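Local coordinates for malyl-CoA lyase/beta-methylmalyl-CoA lyase (Methylobacterium extorquens, PDB 5UGR), which belongs to the HpcH/HpaI aldolase/citrate lyase family of TIM-barrel enzymes and carries a magnesium ion in its metal site, at residues 107-121 / 143-157. Residues are numbered along the deposited sequence; the frame is centred on the assembly and turned at random. Where two conformers were deposited one is given.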
ATOM      1  N   VAL A 107      -6.159  20.730  -0.858  1.00 11.91           N
ATOM      2  CA  VAL A 107      -5.351  19.587  -0.371  1.00 11.38           C
ATOM      3  C   VAL A 107      -5.477  18.409  -1.358  1.00 10.89           C
ATOM      4  O   VAL A 107      -6.574  18.070  -1.815  1.00 12.42           O
ATOM      5  CB  VAL A 107      -5.781  19.148   1.054  1.00 11.46           C
ATOM      6  CG1 VAL A 107      -5.049  17.889   1.526  1.00 12.75           C
ATOM      7  CG2 VAL A 107      -5.526  20.296   2.022  1.00 13.74           C
ATOM      8  N   GLY A 108      -4.332  17.833  -1.703  1.00 11.58           N
ATOM      9  CA  GLY A 108      -4.282  16.774  -2.715  1.00 11.52           C
ATOM     10  C   GLY A 108      -3.918  15.420  -2.172  1.00 11.37           C
ATOM     11  O   GLY A 108      -4.430  14.422  -2.643  1.00 12.75           O
ATOM     12  N   VAL A 109      -3.011  15.377  -1.212  1.00 10.55           N
ATOM     13  CA  VAL A 109      -2.480  14.135  -0.652  1.00 11.41           C
ATOM     14  C   VAL A 109      -2.247  14.312   0.859  1.00 11.00           C
ATOM     15  O   VAL A 109      -2.097  15.439   1.355  1.00 11.89           O
ATOM     16  CB  VAL A 109      -1.168  13.685  -1.329  1.00 11.37           C
ATOM     17  CG1 VAL A 109      -1.373  13.417  -2.798  1.00 13.18           C
ATOM     18  CG2 VAL A 109      -0.045  14.704  -1.155  1.00 13.05           C
ATOM     19  N   PRO A 110      -2.208  13.223   1.628  1.00 10.57           N
ATOM     20  CA  PRO A 110      -2.008  13.327   3.074  1.00 10.49           C
ATOM     21  C   PRO A 110      -0.745  14.109   3.488  1.00 11.10           C
ATOM     22  O   PRO A 110      -0.756  14.838   4.491  1.00 11.73           O
ATOM     23  CB  PRO A 110      -1.990  11.898   3.560  1.00 13.67           C
ATOM     24  CG  PRO A 110      -2.372  11.071   2.478  1.00 16.49           C
ATOM     25  CD  PRO A 110      -2.502  11.845   1.216  1.00 11.46           C
ATOM     26  N   ALA A 111       0.320  13.989   2.698  1.00 10.92           N
ATOM     27  CA  ALA A 111       1.584  14.652   3.058  1.00 11.01           C
ATOM     28  C   ALA A 111       1.442  16.180   3.006  1.00 11.04           C
ATOM     29  O   ALA A 111       2.232  16.890   3.676  1.00 12.00           O
ATOM     30  CB  ALA A 111       2.728  14.201   2.157  1.00 11.82           C
ATOM     31  N   ASP A 112       0.457  16.712   2.255  1.00 11.21           N
ATOM     32  CA  ASP A 112       0.201  18.159   2.300  1.00 10.70           C
ATOM     33  C   ASP A 112      -0.140  18.567   3.736  1.00 10.31           C
ATOM     34  O   ASP A 112       0.324  19.611   4.264  1.00 12.39           O
ATOM     35  CB  ASP A 112      -0.969  18.553   1.367  1.00 11.01           C
ATOM     36  CG  ASP A 112      -0.630  18.485  -0.138  1.00 12.07           C
ATOM     37  OD1 ASP A 112       0.525  18.776  -0.488  1.00 12.23           O
ATOM     38  OD2 ASP A 112      -1.616  18.196  -0.871  1.00 12.20           O
ATOM     39  N   VAL A 113      -0.974  17.776   4.372  1.00 10.86           N
ATOM     40  CA  VAL A 113      -1.424  18.068   5.742  1.00 11.43           C
ATOM     41  C   VAL A 113      -0.275  17.874   6.735  1.00 11.79           C
ATOM     42  O   VAL A 113      -0.073  18.700   7.638  1.00 11.76           O
ATOM     43  CB  VAL A 113      -2.649  17.253   6.114  1.00 11.26           C
ATOM     44  CG1 VAL A 113      -3.165  17.663   7.505  1.00 12.39           C
ATOM     45  CG2 VAL A 113      -3.757  17.427   5.109  1.00 12.95           C
ATOM     46  N   TYR A 114       0.488  16.804   6.563  1.00 11.30           N
ATOM     47  CA  TYR A 114       1.678  16.547   7.364  1.00 11.02           C
ATOM     48  C   TYR A 114       2.588  17.769   7.361  1.00 11.32           C
ATOM     49  O   TYR A 114       3.139  18.170   8.401  1.00 12.58           O
ATOM     50  CB  TYR A 114       2.366  15.275   6.897  1.00 11.67           C
ATOM     51  CG  TYR A 114       3.445  14.659   7.725  1.00 11.04           C
ATOM     52  CD1 TYR A 114       4.749  15.151   7.714  1.00 11.21           C
ATOM     53  CD2 TYR A 114       3.165  13.541   8.549  1.00 12.09           C
ATOM     54  CE1 TYR A 114       5.792  14.496   8.390  1.00 11.10           C
ATOM     55  CE2 TYR A 114       4.184  12.905   9.228  1.00 11.67           C
ATOM     56  CZ  TYR A 114       5.495  13.352   9.152  1.00 11.65           C
ATOM     57  OH  TYR A 114       6.486  12.693   9.836  1.00 11.29           O
ATOM     58  N   ALA A 115       2.812  18.326   6.178  1.00 10.97           N
ATOM     59  CA  ALA A 115       3.709  19.482   6.070  1.00 11.97           C
ATOM     60  C   ALA A 115       3.280  20.632   6.935  1.00 11.75           C
ATOM     61  O   ALA A 115       4.148  21.279   7.567  1.00 13.54           O
ATOM     62  CB  ALA A 115       3.864  19.893   4.615  1.00 12.81           C
ATOM     63  N   ILE A 116       1.974  20.928   6.921  1.00 11.43           N
ATOM     64  CA  ILE A 116       1.463  22.035   7.739  1.00 11.79           C
ATOM     65  C   ILE A 116       1.518  21.670   9.216  1.00 12.14           C
ATOM     66  O   ILE A 116       1.737  22.542  10.071  1.00 13.60           O
ATOM     67  CB  ILE A 116       0.063  22.471   7.268  1.00 13.18           C
ATOM     68  CG1 ILE A 116       0.056  22.709   5.757  1.00 14.30           C
ATOM     69  CG2 ILE A 116      -0.409  23.730   8.018  1.00 14.40           C
ATOM     70  CD1 ILE A 116       1.139  23.544   5.184  1.00 15.97           C
ATOM     71  N   ASP A 117       1.325  20.393   9.539  1.00 11.60           N
ATOM     72  CA  ASP A 117       1.420  19.925  10.932  1.00 11.75           C
ATOM     73  C   ASP A 117       2.873  20.139  11.469  1.00 13.27           C
ATOM     74  O   ASP A 117       3.030  20.664  12.574  1.00 13.43           O
ATOM     75  CB  ASP A 117       0.975  18.468  10.965  1.00 12.16           C
ATOM     76  CG  ASP A 117       0.472  17.984  12.293  1.00 13.16           C
ATOM     77  OD1 ASP A 117       0.631  18.689  13.316  1.00 14.03           O
ATOM     78  OD2 ASP A 117      -0.018  16.815  12.315  1.00 14.31           O
ATOM     79  N   VAL A 118       3.903  19.818  10.672  1.00 12.39           N
ATOM     80  CA  VAL A 118       5.272  20.028  11.077  1.00 12.17           C
ATOM     81  C   VAL A 118       5.463  21.522  11.439  1.00 12.53           C
ATOM     82  O   VAL A 118       5.946  21.838  12.537  1.00 13.07           O
ATOM     83  CB  VAL A 118       6.239  19.613   9.977  1.00 12.73           C
ATOM     84  CG1 VAL A 118       7.650  20.034  10.333  1.00 15.13           C
ATOM     85  CG2 VAL A 118       6.201  18.075   9.756  1.00 12.87           C
ATOM     86  N   LEU A 119       5.112  22.409  10.510  1.00 12.95           N
ATOM     87  CA  LEU A 119       5.394  23.843  10.684  1.00 13.78           C
ATOM     88  C   LEU A 119       4.621  24.375  11.876  1.00 15.34           C
ATOM     89  O   LEU A 119       5.188  25.115  12.722  1.00 14.23           O
ATOM     90  CB  LEU A 119       5.093  24.555   9.373  1.00 14.36           C
ATOM     91  CG  LEU A 119       5.356  26.066   9.358  1.00 16.49           C
ATOM     92  CD1 LEU A 119       6.823  26.380   9.700  1.00 16.81           C
ATOM     93  CD2 LEU A 119       5.003  26.619   7.998  1.00 16.83           C
ATOM     94  N   THR A 120       3.321  24.094  11.922  1.00 13.96           N
ATOM     95  CA  THR A 120       2.460  24.552  13.008  1.00 13.59           C
ATOM     96  C   THR A 120       2.955  24.065  14.359  1.00 14.38           C
ATOM     97  O   THR A 120       3.044  24.864  15.337  1.00 14.17           O
ATOM     98  CB  THR A 120       1.006  24.105  12.786  1.00 14.30           C
ATOM     99  OG1 THR A 120       0.527  24.626  11.519  1.00 14.73           O
ATOM    100  CG2 THR A 120       0.125  24.622  13.892  1.00 16.24           C
ATOM    101  N   THR A 121       3.334  22.794  14.425  1.00 14.51           N
ATOM    102  CA  THR A 121       3.814  22.244  15.672  1.00 13.73           C
ATOM    103  C   THR A 121       5.062  22.989  16.180  1.00 13.65           C
ATOM    104  O   THR A 121       5.177  23.296  17.388  1.00 14.42           O
ATOM    105  CB  THR A 121       4.041  20.722  15.599  1.00 13.70           C
ATOM    106  OG1 THR A 121       2.807  20.111  15.172  1.00 14.75           O
ATOM    107  CG2 THR A 121       4.485  20.169  16.930  1.00 15.15           C
ATOM    108  N   LEU A 143      -7.901  15.953  -7.618  1.00 11.82           N
ATOM    109  CA  LEU A 143      -6.816  15.254  -6.902  1.00 11.28           C
ATOM    110  C   LEU A 143      -7.164  14.991  -5.469  1.00 11.57           C
ATOM    111  O   LEU A 143      -6.982  13.850  -4.971  1.00 12.93           O
ATOM    112  CB  LEU A 143      -5.474  16.012  -6.991  1.00 12.88           C
ATOM    113  CG  LEU A 143      -4.202  15.337  -6.411  1.00 12.19           C
ATOM    114  CD1 LEU A 143      -3.873  14.022  -7.091  1.00 12.81           C
ATOM    115  CD2 LEU A 143      -3.039  16.311  -6.441  1.00 13.82           C
ATOM    116  N   GLY A 144      -7.632  16.020  -4.762  1.00 12.01           N
ATOM    117  CA  GLY A 144      -8.027  15.811  -3.385  1.00 12.17           C
ATOM    118  C   GLY A 144      -9.180  14.816  -3.253  1.00 11.81           C
ATOM    119  O   GLY A 144      -9.194  13.968  -2.344  1.00 12.46           O
ATOM    120  N   MET A 145     -10.171  14.917  -4.155  1.00 11.10           N
ATOM    121  CA  MET A 145     -11.279  13.972  -4.109  1.00 12.35           C
ATOM    122  C   MET A 145     -10.800  12.542  -4.319  1.00 11.70           C
ATOM    123  O   MET A 145     -11.311  11.608  -3.695  1.00 15.17           O
ATOM    124  CB  MET A 145     -12.327  14.359  -5.149  1.00 14.18           C
ATOM    125  CG  MET A 145     -13.594  13.569  -5.064  1.00 14.52           C
ATOM    126  SD  MET A 145     -14.525  13.711  -3.504  1.00 15.77           S
ATOM    127  CE  MET A 145     -15.037  15.418  -3.571  1.00 16.68           C
ATOM    128  N   ALA A 146      -9.846  12.349  -5.223  1.00 11.94           N
ATOM    129  CA  ALA A 146      -9.290  11.008  -5.486  1.00 11.77           C
ATOM    130  C   ALA A 146      -8.499  10.394  -4.321  1.00 13.09           C
ATOM    131  O   ALA A 146      -8.298   9.175  -4.266  1.00 17.25           O
ATOM    132  CB  ALA A 146      -8.411  11.081  -6.711  1.00 12.54           C
ATOM    133  N   ASN A 147      -8.084  11.246  -3.349  1.00 11.38           N
ATOM    134  CA  ASN A 147      -7.302  10.858  -2.213  1.00 11.80           C
ATOM    135  C   ASN A 147      -8.003  11.169  -0.887  1.00 12.19           C
ATOM    136  O   ASN A 147      -7.362  11.154   0.169  1.00 12.92           O
ATOM    137  CB  ASN A 147      -5.915  11.513  -2.275  1.00 12.25           C
ATOM    138  CG  ASN A 147      -5.114  10.979  -3.429  1.00 14.18           C
ATOM    139  OD1 ASN A 147      -4.674   9.832  -3.383  1.00 18.04           O
ATOM    140  ND2 ASN A 147      -4.935  11.754  -4.430  1.00 16.76           N
ATOM    141  N   VAL A 148      -9.329  11.385  -0.923  1.00 11.57           N
ATOM    142  CA  VAL A 148      -9.983  11.955   0.253  1.00 11.84           C
ATOM    143  C   VAL A 148      -9.952  11.049   1.470  1.00 13.32           C
ATOM    144  O   VAL A 148      -9.820  11.529   2.605  1.00 12.72           O
ATOM    145  CB  VAL A 148     -11.416  12.419  -0.095  1.00 12.96           C
ATOM    146  CG1 VAL A 148     -12.351  11.294  -0.486  1.00 13.31           C
ATOM    147  CG2 VAL A 148     -11.993  13.325   0.983  1.00 13.56           C
ATOM    148  N   GLU A 149     -10.040   9.733   1.260  1.00 12.12           N
ATOM    149  CA  GLU A 149     -10.039   8.813   2.371  0.50 11.70           C
ATOM    150  C   GLU A 149      -8.697   8.813   3.087  1.00 12.55           C
ATOM    151  O   GLU A 149      -8.630   8.786   4.319  1.00 14.91           O
ATOM    152  CB  GLU A 149     -10.388   7.398   1.901  0.50 11.17           C
ATOM    153  CG  GLU A 149     -11.752   7.278   1.250  0.50 10.38           C
ATOM    154  CD  GLU A 149     -11.809   7.602  -0.243  0.50 10.89           C
ATOM    155  OE1 GLU A 149     -10.738   7.926  -0.978  0.50  9.23           O
ATOM    156  OE2 GLU A 149     -13.010   7.528  -0.678  0.50 10.18           O
ATOM    157  N   ALA A 150      -7.607   8.841   2.315  1.00 11.70           N
ATOM    158  CA  ALA A 150      -6.278   8.969   2.877  1.00 12.64           C
ATOM    159  C   ALA A 150      -6.027  10.301   3.558  1.00 12.42           C
ATOM    160  O   ALA A 150      -5.389  10.360   4.642  1.00 14.11           O
ATOM    161  CB  ALA A 150      -5.200   8.702   1.791  1.00 14.37           C
ATOM    162  N   ILE A 151      -6.549  11.355   2.975  1.00 11.15           N
ATOM    163  CA  ILE A 151      -6.395  12.679   3.626  1.00 11.07           C
ATOM    164  C   ILE A 151      -7.075  12.684   4.983  1.00 11.66           C
ATOM    165  O   ILE A 151      -6.614  13.325   5.924  1.00 12.59           O
ATOM    166  CB  ILE A 151      -6.937  13.795   2.684  1.00 11.75           C
ATOM    167  CG1 ILE A 151      -6.031  13.934   1.437  1.00 12.83           C
ATOM    168  CG2 ILE A 151      -7.070  15.123   3.410  1.00 13.43           C
ATOM    169  CD1 ILE A 151      -6.680  14.667   0.277  1.00 13.97           C
ATOM    170  N   ALA A 152      -8.186  11.946   5.116  1.00 11.81           N
ATOM    171  CA  ALA A 152      -8.940  11.990   6.355  1.00 12.04           C
ATOM    172  C   ALA A 152      -8.181  11.497   7.595  1.00 13.29           C
ATOM    173  O   ALA A 152      -8.582  11.840   8.704  1.00 14.78           O
ATOM    174  CB  ALA A 152     -10.224  11.160   6.206  1.00 13.44           C
ATOM    175  N   THR A 153      -7.143  10.694   7.410  1.00 11.74           N
ATOM    176  CA  THR A 153      -6.329  10.170   8.478  1.00 12.38           C
ATOM    177  C   THR A 153      -4.931  10.781   8.568  1.00 12.19           C
ATOM    178  O   THR A 153      -4.013  10.192   9.151  1.00 16.05           O
ATOM    179  CB  THR A 153      -6.269   8.641   8.484  1.00 14.17           C
ATOM    180  OG1 THR A 153      -5.645   8.191   7.291  1.00 15.55           O
ATOM    181  CG2 THR A 153      -7.672   8.022   8.657  1.00 18.10           C
ATOM    182  N   SER A 154      -4.781  11.990   8.029  1.00 13.14           N
ATOM    183  CA  SER A 154      -3.439  12.546   7.853  1.00 12.28           C
ATOM    184  C   SER A 154      -2.870  13.353   9.003  1.00 12.60           C
ATOM    185  O   SER A 154      -1.680  13.690   8.924  1.00 13.96           O
ATOM    186  CB  SER A 154      -3.453  13.429   6.607  1.00 12.75           C
ATOM    187  OG  SER A 154      -4.339  14.523   6.704  1.00 13.86           O
ATOM    188  N   SER A 155      -3.668  13.655  10.028  1.00 12.74           N
ATOM    189  CA  SER A 155      -3.130  14.444  11.162  1.00 12.45           C
ATOM    190  C   SER A 155      -4.061  14.332  12.350  1.00 12.41           C
ATOM    191  O   SER A 155      -5.274  14.440  12.195  1.00 13.70           O
ATOM    192  CB  SER A 155      -3.017  15.910  10.799  1.00 12.99           C
ATOM    193  OG  SER A 155      -2.655  16.723  11.915  1.00 13.40           O
ATOM    194  N   LYS A 156      -3.471  14.247  13.539  1.00 14.16           N
ATOM    195  CA  LYS A 156      -4.256  14.294  14.776  1.00 15.70           C
ATOM    196  C   LYS A 156      -4.956  15.633  14.980  1.00 14.14           C
ATOM    197  O   LYS A 156      -5.934  15.716  15.751  1.00 15.29           O
ATOM    198  CB  LYS A 156      -3.353  13.971  15.968  1.00 18.97           C
ATOM    199  CG  LYS A 156      -2.970  12.497  16.021  1.00 25.58           C
ATOM    200  CD  LYS A 156      -2.185  12.158  17.307  1.00 36.90           C
ATOM    201  CE  LYS A 156      -0.796  12.770  17.389  1.00 39.98           C
ATOM    202  NZ  LYS A 156       0.142  12.333  16.281  1.00 47.11           N
ATOM    203  N   ARG A 157      -4.478  16.674  14.272  1.00 13.25           N
ATOM    204  CA  ARG A 157      -5.144  17.970  14.290  1.00 13.68           C
ATOM    205  C   ARG A 157      -6.357  18.073  13.449  1.00 11.89           C
ATOM    206  O   ARG A 157      -7.112  19.030  13.583  1.00 13.83           O
ATOM    207  CB  ARG A 157      -4.208  19.102  13.883  1.00 13.20           C
ATOM    208  CG  ARG A 157      -2.933  19.259  14.689  1.00 13.97           C
ATOM    209  CD  ARG A 157      -2.094  20.409  14.156  1.00 14.05           C
ATOM    210  NE  ARG A 157      -0.844  20.559  14.842  1.00 14.94           N
ATOM    211  CZ  ARG A 157      -0.628  21.317  15.919  1.00 15.91           C
ATOM    212  NH1 ARG A 157      -1.590  22.064  16.445  1.00 16.44           N
ATOM    213  NH2 ARG A 157       0.593  21.332  16.439  1.00 17.37           N
TER
HETATM  214  O   HOH W   1       0.468  14.984  10.275  1.00 13.52           O
HETATM  215  O   HOH W   2      -0.638  13.713  13.670  1.00 41.10           O
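G144 and G108 bring their backbones together, CA to CA 3.9 Å apart, and the CA of G144 also lies against V107 O. N147 covers the G108 carbonyl with its CB, while its ND2 bonds back to L143 O and to Y220 OH of a neighbouring subunit. A150 CB meets P110 CG. I151 lies against the 107-110 backbone: CD1 reaches V107 CG1 at 3.8 Å and CG1 touches the V109–P110 peptide. S154 packs its CB on P110 CB and turns its hydroxyl back to I151 O, on a lone pair in the carbonyl plane, which leaves OG 3.3 Å from V113 CB. With CG anti to the backbone N (chi1 -156°), D117 presents its carboxylate to S155 and R157. S155 OG donates to D117 OD2 (2.7 Å) from above the carboxylate plane, as does a water bridging to S154 O. R157 forms a salt bridge from NE to D117 OD1 (2.8 Å), carboxylate and guanidinium planes 80° apart. Its NH2 gives T121 OG1 a nearly straight bond (168°), and T120 CG2 covers one guanidinium face. E124 and I133 O bind the same guanidinium. The contact thus joins helix 110-127 to the segment following barrel strand 134-139, whose F135 and V137 pack against V113, with helix 85-95 flanking T120.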